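Local structure of hypothetical protein (Pectobacterium atrosepticum SCRI1043, 2P7I) at residues 121-126 and 189-194; 148-153 and 159-164. The protein is a putative SAM-dependent methyltransferase that probably transfers the methyl group of S-adenosylmethionine to a substrate not yet identified. All coordinates share one frame; numbering follows the deposited sequence.

Both contacts belong to one methyltransferase domain with a Rossmann-like fold, but their centres lie 27 Å apart and their nearest atoms about 16 Å, so they do not touch. Contact 1 joins helix 119-130 to the turn that leads from helix 179-188 into strand 192-201, an outermost strand of the seven-stranded mixed sheet within the chain. Contact 2 is nested inside the loop that contact 1 closes: after strand 135-142 the chain forms helix 147-154, folds back at 159-164 and continues to helix 166-171. Contact 1 therefore ties helices to the sheet core, whereas contact 2 shapes an excursion that meets two other subunits.

Contact 1 of 2, residues 121-126 and 189-194; sequences ALLKRI and AGLQVT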
ATOM      1  N   ALA B 121       8.674 -23.074 -18.682  1.00 26.82           N
ATOM      2  CA  ALA B 121       8.685 -23.778 -19.952  1.00 25.56           C
ATOM      3  C   ALA B 121       7.365 -23.565 -20.729  1.00 25.76           C
ATOM      4  O   ALA B 121       7.381 -23.524 -21.977  1.00 26.43           O
ATOM      5  CB  ALA B 121       9.004 -25.302 -19.760  1.00 25.00           C
ATOM      6  N   LEU B 122       6.243 -23.436 -20.014  1.00 24.80           N
ATOM      7  CA  LEU B 122       4.951 -23.151 -20.630  1.00 24.02           C
ATOM      8  C   LEU B 122       4.893 -21.734 -21.158  1.00 22.66           C
ATOM      9  O   LEU B 122       4.476 -21.511 -22.297  1.00 24.27           O
ATOM     10  CB  LEU B 122       3.795 -23.411 -19.636  1.00 21.58           C
ATOM     11  CG  LEU B 122       2.367 -23.028 -20.104  1.00 28.42           C
ATOM     12  CD1 LEU B 122       1.944 -23.747 -21.405  1.00 25.21           C
ATOM     13  CD2 LEU B 122       1.273 -23.285 -19.030  1.00 24.07           C
ATOM     14  N   LEU B 123       5.366 -20.783 -20.364  1.00 25.42           N
ATOM     15  CA  LEU B 123       5.348 -19.389 -20.770  1.00 24.21           C
ATOM     16  C   LEU B 123       6.279 -19.191 -21.979  1.00 26.30           C
ATOM     17  O   LEU B 123       6.045 -18.341 -22.826  1.00 25.01           O
ATOM     18  CB  LEU B 123       5.739 -18.487 -19.597  1.00 25.76           C
ATOM     19  CG  LEU B 123       4.761 -18.470 -18.427  1.00 27.78           C
ATOM     20  CD1 LEU B 123       5.393 -17.705 -17.264  1.00 25.53           C
ATOM     21  CD2 LEU B 123       3.418 -17.897 -18.848  1.00 25.14           C
ATOM     22  N   LYS B 124       7.335 -19.991 -22.041  1.00 21.87           N
ATOM     23  CA  LYS B 124       8.294 -19.941 -23.144  1.00 24.78           C
ATOM     24  C   LYS B 124       7.665 -20.467 -24.452  1.00 25.96           C
ATOM     25  O   LYS B 124       7.872 -19.898 -25.512  1.00 28.46           O
ATOM     26  CB  LYS B 124       9.579 -20.682 -22.768  1.00 24.64           C
ATOM     27  CG  LYS B 124      10.650 -20.595 -23.819  1.00 21.89           C
ATOM     28  CD  LYS B 124      11.962 -21.339 -23.480  1.00 25.20           C
ATOM     29  CE  LYS B 124      13.025 -21.075 -24.516  1.00 28.92           C
ATOM     30  NZ  LYS B 124      14.250 -21.846 -24.160  1.00 26.98           N
ATOM     31  N   ARG B 125       6.882 -21.535 -24.383  1.00 25.83           N
ATOM     32  CA  ARG B 125       6.137 -21.978 -25.553  1.00 26.02           C
ATOM     33  C   ARG B 125       5.191 -20.887 -26.013  1.00 25.24           C
ATOM     34  O   ARG B 125       5.055 -20.607 -27.209  1.00 25.92           O
ATOM     35  CB  ARG B 125       5.305 -23.209 -25.250  1.00 28.24           C
ATOM     36  CG  ARG B 125       6.058 -24.484 -25.094  1.00 34.79           C
ATOM     37  CD  ARG B 125       5.209 -25.666 -25.583  1.00 34.55           C
ATOM     38  NE  ARG B 125       5.161 -25.672 -27.041  1.00 37.67           N
ATOM     39  CZ  ARG B 125       4.518 -26.579 -27.767  1.00 40.41           C
ATOM     40  NH1 ARG B 125       3.853 -27.565 -27.184  1.00 34.87           N
ATOM     41  NH2 ARG B 125       4.525 -26.490 -29.088  1.00 38.64           N
ATOM     42  N   ILE B 126       4.545 -20.233 -25.058  1.00 25.49           N
ATOM     43  CA  ILE B 126       3.618 -19.185 -25.400  1.00 25.04           C
ATOM     44  C   ILE B 126       4.382 -18.082 -26.140  1.00 27.74           C
ATOM     45  O   ILE B 126       3.925 -17.594 -27.175  1.00 28.43           O
ATOM     46  CB  ILE B 126       2.924 -18.615 -24.171  1.00 29.24           C
ATOM     47  CG1 ILE B 126       1.954 -19.628 -23.582  1.00 27.11           C
ATOM     48  CG2 ILE B 126       2.193 -17.336 -24.509  1.00 25.30           C
ATOM     49  CD1 ILE B 126       1.366 -19.145 -22.194  1.00 25.32           C
ATOM     50  N   ALA B 189      10.920 -16.613 -19.001  1.00 25.74           N
ATOM     51  CA  ALA B 189      10.414 -17.281 -20.210  1.00 24.12           C
ATOM     52  C   ALA B 189      10.645 -16.471 -21.502  1.00 25.62           C
ATOM     53  O   ALA B 189      10.283 -16.929 -22.598  1.00 26.79           O
ATOM     54  CB  ALA B 189       8.903 -17.528 -20.036  1.00 22.41           C
ATOM     55  N   GLY B 190      11.219 -15.266 -21.395  1.00 25.23           N
ATOM     56  CA  GLY B 190      11.421 -14.388 -22.540  1.00 27.28           C
ATOM     57  C   GLY B 190      10.295 -13.447 -22.919  1.00 24.38           C
ATOM     58  O   GLY B 190      10.400 -12.737 -23.909  1.00 26.62           O
ATOM     59  N   LEU B 191       9.210 -13.448 -22.170  1.00 26.39           N
ATOM     60  CA  LEU B 191       8.117 -12.530 -22.419  1.00 25.38           C
ATOM     61  C   LEU B 191       8.450 -11.135 -22.011  1.00 28.19           C
ATOM     62  O   LEU B 191       9.306 -10.929 -21.129  1.00 28.37           O
ATOM     63  CB  LEU B 191       6.882 -12.912 -21.623  1.00 24.92           C
ATOM     64  CG  LEU B 191       6.217 -14.245 -22.023  1.00 24.79           C
ATOM     65  CD1 LEU B 191       5.419 -14.813 -20.851  1.00 27.72           C
ATOM     66  CD2 LEU B 191       5.334 -14.062 -23.292  1.00 27.36           C
ATOM     67  N   GLN B 192       7.791 -10.173 -22.665  1.00 26.54           N
ATOM     68  CA  GLN B 192       7.877  -8.765 -22.278  0.50 28.68           C
ATOM     69  C   GLN B 192       6.654  -8.474 -21.436  1.00 29.10           C
ATOM     70  O   GLN B 192       5.555  -8.679 -21.897  1.00 31.50           O
ATOM     71  CB  GLN B 192       7.875  -7.834 -23.499  0.50 30.14           C
ATOM     72  CG  GLN B 192       8.996  -8.091 -24.503  0.50 33.61           C
ATOM     73  CD  GLN B 192       9.246  -6.906 -25.456  0.50 42.70           C
ATOM     74  OE1 GLN B 192       9.026  -7.006 -26.664  0.50 41.49           O
ATOM     75  NE2 GLN B 192       9.719  -5.793 -24.907  0.50 39.04           N
ATOM     76  N   VAL B 193       6.845  -8.020 -20.204  1.00 26.54           N
ATOM     77  CA  VAL B 193       5.709  -7.691 -19.358  1.00 28.38           C
ATOM     78  C   VAL B 193       5.396  -6.246 -19.613  1.00 26.94           C
ATOM     79  O   VAL B 193       6.227  -5.369 -19.367  1.00 30.86           O
ATOM     80  CB  VAL B 193       6.002  -7.975 -17.864  1.00 29.14           C
ATOM     81  CG1 VAL B 193       4.873  -7.415 -17.002  1.00 27.15           C
ATOM     82  CG2 VAL B 193       6.216  -9.454 -17.645  1.00 29.44           C
ATOM     83  N   THR B 194       4.189  -5.984 -20.102  1.00 28.71           N
ATOM     84  CA  THR B 194       3.758  -4.679 -20.548  0.50 29.00           C
ATOM     85  C   THR B 194       2.925  -3.939 -19.505  1.00 29.58           C
ATOM     86  O   THR B 194       2.990  -2.723 -19.406  1.00 32.14           O
ATOM     87  CB  THR B 194       2.917  -4.877 -21.810  0.50 29.98           C
ATOM     88  OG1 THR B 194       3.724  -5.536 -22.806  0.50 31.55           O
ATOM     89  CG2 THR B 194       2.398  -3.570 -22.342  0.50 26.52           C
TER
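L123 and A189 meet where two helices of the Rossmann-like methyltransferase fold come together: the middle of helix 119-130 lies against the Schellman motif that ends helix 179-188. CB of L123 and CB of A189 are 3.3 Å apart, shorter than two saturated carbons normally allow, and the methyl of A189 also lies 3.5 Å from K124 N. Alanine suits this place because its single methyl lets the two backbones approach until the CA atoms of K124 and A189 are 4.5 Å apart. L123 and L191 share the same first torsion (chi1 -66°), with CG beside the backbone N, and their side chains cross at about a right angle, bringing CD1 of L191 to 3.9 Å from CB of L123. The side chain of L123 also touches L109 and L113. Both leucines are buried and touch L137 of strand 135-142, so the contact joins the helix layer to the sheet. G190 makes the turn between A189 and L191: at its positive phi, 88°, a side chain would collide with O of A189, so glycine sits here comfortably. No hydrogen bond crosses between 121-126 and 189-194; the contact between them is apolar packing. K124 marks the exposed margin. CG anti to the backbone N (chi1 -176°) and a fully extended chain lead its amine away from the contact; the side chain also touches N249, a residue of the sodium site. CB and CG of K124 stay close, at 3.8 and 3.9 Å from O of A189.

Contact 2 of 2, residues 148-153 and 159-164; sequences SRQIAV and SHNSAV
R149 reaches from helix 147-154 to the type I beta turn H160-A163, where the chain doubles back against the helix. With CG anti to the backbone N (chi1 -163°) and an extended chain as far as NE, the arginine is long enough to span the gap. Its NE donates to O of N161 at 2.8 Å, a fairly straight bond (162°) lying in the carbonyl plane; NH2 adds a weak, bent bond to O of A163, which also accepts from T176 OG1. Both carbonyls sit at the guanidinium edge, and NH1 forms a salt bridge with E168 of the following helix.

The close-packed part is centred on N161, held between V153 and Q150. CG2 of V153 rests 3.5 Å from OD1 of N161 and 3.6 Å from C of H160; a beta-branched residue fits here, offering two methyls to the turn. ND2 of N161 lies 3.6 Å from OE1 of Q150 without a direct hydrogen bond, the amide planes 57° apart. Each amide has its stronger partner in N145: ND2 of N161 binds its OD1, and NE2 of Q150 its backbone O. A water bridges these buried amides, donating to OD1 of N161 at 2.7 Å and OE1 of Q150 at 3.2 Å.

N161 N donates to OD2 of D180 of a third subunit, and H160 packs on R184 of that subunit, so the turn is not simply open to solvent. At the looser end the backbones meet through a second water, 3.0 Å from V153 O and 2.7 Å from S159 O.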
ATOM      1  N   SER B 148      -7.602 -11.125   2.020  1.00 24.38           N
ATOM      2  CA  SER B 148      -8.209 -12.283   2.660  1.00 26.07           C
ATOM      3  C   SER B 148      -7.172 -13.336   3.032  1.00 25.81           C
ATOM      4  O   SER B 148      -7.220 -13.902   4.136  1.00 27.20           O
ATOM      5  CB  SER B 148      -9.278 -12.866   1.742  1.00 31.13           C
ATOM      6  OG  SER B 148      -8.715 -13.199   0.491  1.00 31.70           O
ATOM      7  N   ARG B 149      -6.241 -13.609   2.131  1.00 26.23           N
ATOM      8  CA  ARG B 149      -5.208 -14.603   2.360  1.00 25.87           C
ATOM      9  C   ARG B 149      -4.233 -14.165   3.446  1.00 24.22           C
ATOM     10  O   ARG B 149      -3.847 -14.959   4.303  1.00 25.89           O
ATOM     11  CB  ARG B 149      -4.450 -14.911   1.084  1.00 25.88           C
ATOM     12  CG  ARG B 149      -3.665 -16.206   1.206  1.00 27.05           C
ATOM     13  CD  ARG B 149      -2.932 -16.521  -0.052  1.00 29.06           C
ATOM     14  NE  ARG B 149      -2.097 -17.710   0.107  1.00 24.86           N
ATOM     15  CZ  ARG B 149      -2.546 -18.948  -0.033  1.00 27.99           C
ATOM     16  NH1 ARG B 149      -3.799 -19.168  -0.337  1.00 28.90           N
ATOM     17  NH2 ARG B 149      -1.718 -19.958   0.093  1.00 28.78           N
ATOM     18  N   GLN B 150      -3.877 -12.882   3.439  1.00 26.38           N
ATOM     19  CA  GLN B 150      -3.025 -12.338   4.473  1.00 23.86           C
ATOM     20  C   GLN B 150      -3.667 -12.445   5.864  1.00 24.39           C
ATOM     21  O   GLN B 150      -2.993 -12.732   6.840  1.00 26.05           O
ATOM     22  CB  GLN B 150      -2.671 -10.860   4.158  1.00 23.28           C
ATOM     23  CG  GLN B 150      -1.758 -10.740   2.908  1.00 26.26           C
ATOM     24  CD  GLN B 150      -0.911  -9.489   2.912  1.00 28.66           C
ATOM     25  OE1 GLN B 150      -0.126  -9.273   3.835  1.00 28.54           O
ATOM     26  NE2 GLN B 150      -1.007  -8.691   1.836  1.00 25.24           N
ATOM     27  N   ILE B 151      -4.964 -12.200   5.938  1.00 24.41           N
ATOM     28  CA  ILE B 151      -5.708 -12.384   7.183  1.00 24.92           C
ATOM     29  C   ILE B 151      -5.623 -13.849   7.636  1.00 24.88           C
ATOM     30  O   ILE B 151      -5.394 -14.111   8.828  1.00 25.63           O
ATOM     31  CB  ILE B 151      -7.168 -11.909   7.049  1.00 26.44           C
ATOM     32  CG1 ILE B 151      -7.154 -10.394   6.835  1.00 24.45           C
ATOM     33  CG2 ILE B 151      -7.964 -12.285   8.278  1.00 25.75           C
ATOM     34  CD1 ILE B 151      -8.499  -9.815   6.472  1.00 30.55           C
ATOM     35  N   ALA B 152      -5.748 -14.783   6.702  1.00 23.08           N
ATOM     36  CA  ALA B 152      -5.698 -16.204   7.069  1.00 25.76           C
ATOM     37  C   ALA B 152      -4.304 -16.595   7.563  1.00 25.21           C
ATOM     38  O   ALA B 152      -4.174 -17.450   8.448  1.00 26.82           O
ATOM     39  CB  ALA B 152      -6.148 -17.093   5.888  1.00 21.81           C
ATOM     40  N   VAL B 153      -3.284 -15.961   7.005  1.00 27.07           N
ATOM     41  CA  VAL B 153      -1.904 -16.118   7.464  1.00 25.16           C
ATOM     42  C   VAL B 153      -1.769 -15.572   8.918  1.00 25.85           C
ATOM     43  O   VAL B 153      -1.210 -16.231   9.804  1.00 25.49           O
ATOM     44  CB  VAL B 153      -0.897 -15.467   6.485  1.00 27.15           C
ATOM     45  CG1 VAL B 153       0.467 -15.291   7.122  1.00 24.30           C
ATOM     46  CG2 VAL B 153      -0.798 -16.250   5.200  1.00 26.13           C
ATOM     47  N   SER B 159       0.614 -20.727   6.594  1.00 25.59           N
ATOM     48  CA  SER B 159       1.860 -20.398   7.281  1.00 23.84           C
ATOM     49  C   SER B 159       2.407 -19.051   6.863  1.00 25.38           C
ATOM     50  O   SER B 159       2.878 -18.287   7.707  1.00 25.18           O
ATOM     51  CB  SER B 159       2.930 -21.453   7.055  1.00 22.93           C
ATOM     52  OG  SER B 159       3.321 -21.478   5.711  1.00 28.66           O
ATOM     53  N   HIS B 160       2.378 -18.768   5.564  1.00 24.92           N
ATOM     54  CA  HIS B 160       2.891 -17.497   5.031  1.00 24.60           C
ATOM     55  C   HIS B 160       2.249 -17.271   3.649  1.00 26.30           C
ATOM     56  O   HIS B 160       1.618 -18.165   3.108  1.00 23.63           O
ATOM     57  CB  HIS B 160       4.438 -17.449   4.974  1.00 24.77           C
ATOM     58  CG  HIS B 160       5.044 -18.492   4.088  1.00 27.31           C
ATOM     59  ND1 HIS B 160       5.128 -19.819   4.455  1.00 26.90           N
ATOM     60  CD2 HIS B 160       5.585 -18.409   2.851  1.00 28.40           C
ATOM     61  CE1 HIS B 160       5.657 -20.512   3.465  1.00 29.19           C
ATOM     62  NE2 HIS B 160       5.976 -19.673   2.493  1.00 28.07           N
ATOM     63  N   ASN B 161       2.360 -16.070   3.095  1.00 23.53           N
ATOM     64  CA  ASN B 161       1.480 -15.714   1.970  1.00 23.72           C
ATOM     65  C   ASN B 161       1.656 -16.670   0.771  1.00 25.37           C
ATOM     66  O   ASN B 161       0.684 -17.173   0.189  1.00 25.99           O
ATOM     67  CB  ASN B 161       1.706 -14.257   1.545  1.00 25.02           C
ATOM     68  CG  ASN B 161       1.369 -13.245   2.629  1.00 23.30           C
ATOM     69  OD1 ASN B 161       0.927 -13.566   3.737  1.00 24.98           O
ATOM     70  ND2 ASN B 161       1.602 -11.971   2.291  1.00 25.29           N
ATOM     71  N   SER B 162       2.909 -16.945   0.405  1.00 23.77           N
ATOM     72  CA  SER B 162       3.197 -17.733  -0.772  1.00 24.83           C
ATOM     73  C   SER B 162       3.221 -19.215  -0.485  1.00 25.12           C
ATOM     74  O   SER B 162       3.638 -19.987  -1.328  1.00 29.14           O
ATOM     75  CB  SER B 162       4.549 -17.319  -1.380  1.00 25.88           C
ATOM     76  OG  SER B 162       5.613 -17.616  -0.498  1.00 28.00           O
ATOM     77  N   ALA B 163       2.832 -19.615   0.717  1.00 24.56           N
ATOM     78  CA  ALA B 163       2.719 -21.019   1.027  1.00 23.37           C
ATOM     79  C   ALA B 163       1.713 -21.648   0.085  1.00 24.93           C
ATOM     80  O   ALA B 163       0.812 -20.999  -0.434  1.00 25.26           O
ATOM     81  CB  ALA B 163       2.267 -21.265   2.517  1.00 22.14           C
ATOM     82  N   VAL B 164       1.871 -22.946  -0.120  1.00 24.36           N
ATOM     83  CA  VAL B 164       0.833 -23.750  -0.785  1.00 24.90           C
ATOM     84  C   VAL B 164       0.254 -24.645   0.313  1.00 27.40           C
ATOM     85  O   VAL B 164       0.992 -25.421   0.931  1.00 29.08           O
ATOM     86  CB  VAL B 164       1.401 -24.643  -1.946  1.00 26.07           C
ATOM     87  CG1 VAL B 164       0.275 -25.499  -2.540  1.00 22.69           C
ATOM     88  CG2 VAL B 164       2.075 -23.818  -3.031  1.00 23.55           C
TER
HETATM   89  O   HOH W   1       0.486 -11.775   5.665  1.00 35.97           O
HETATM   90  O   HOH W   2       1.376 -17.740   9.892  1.00 30.72           O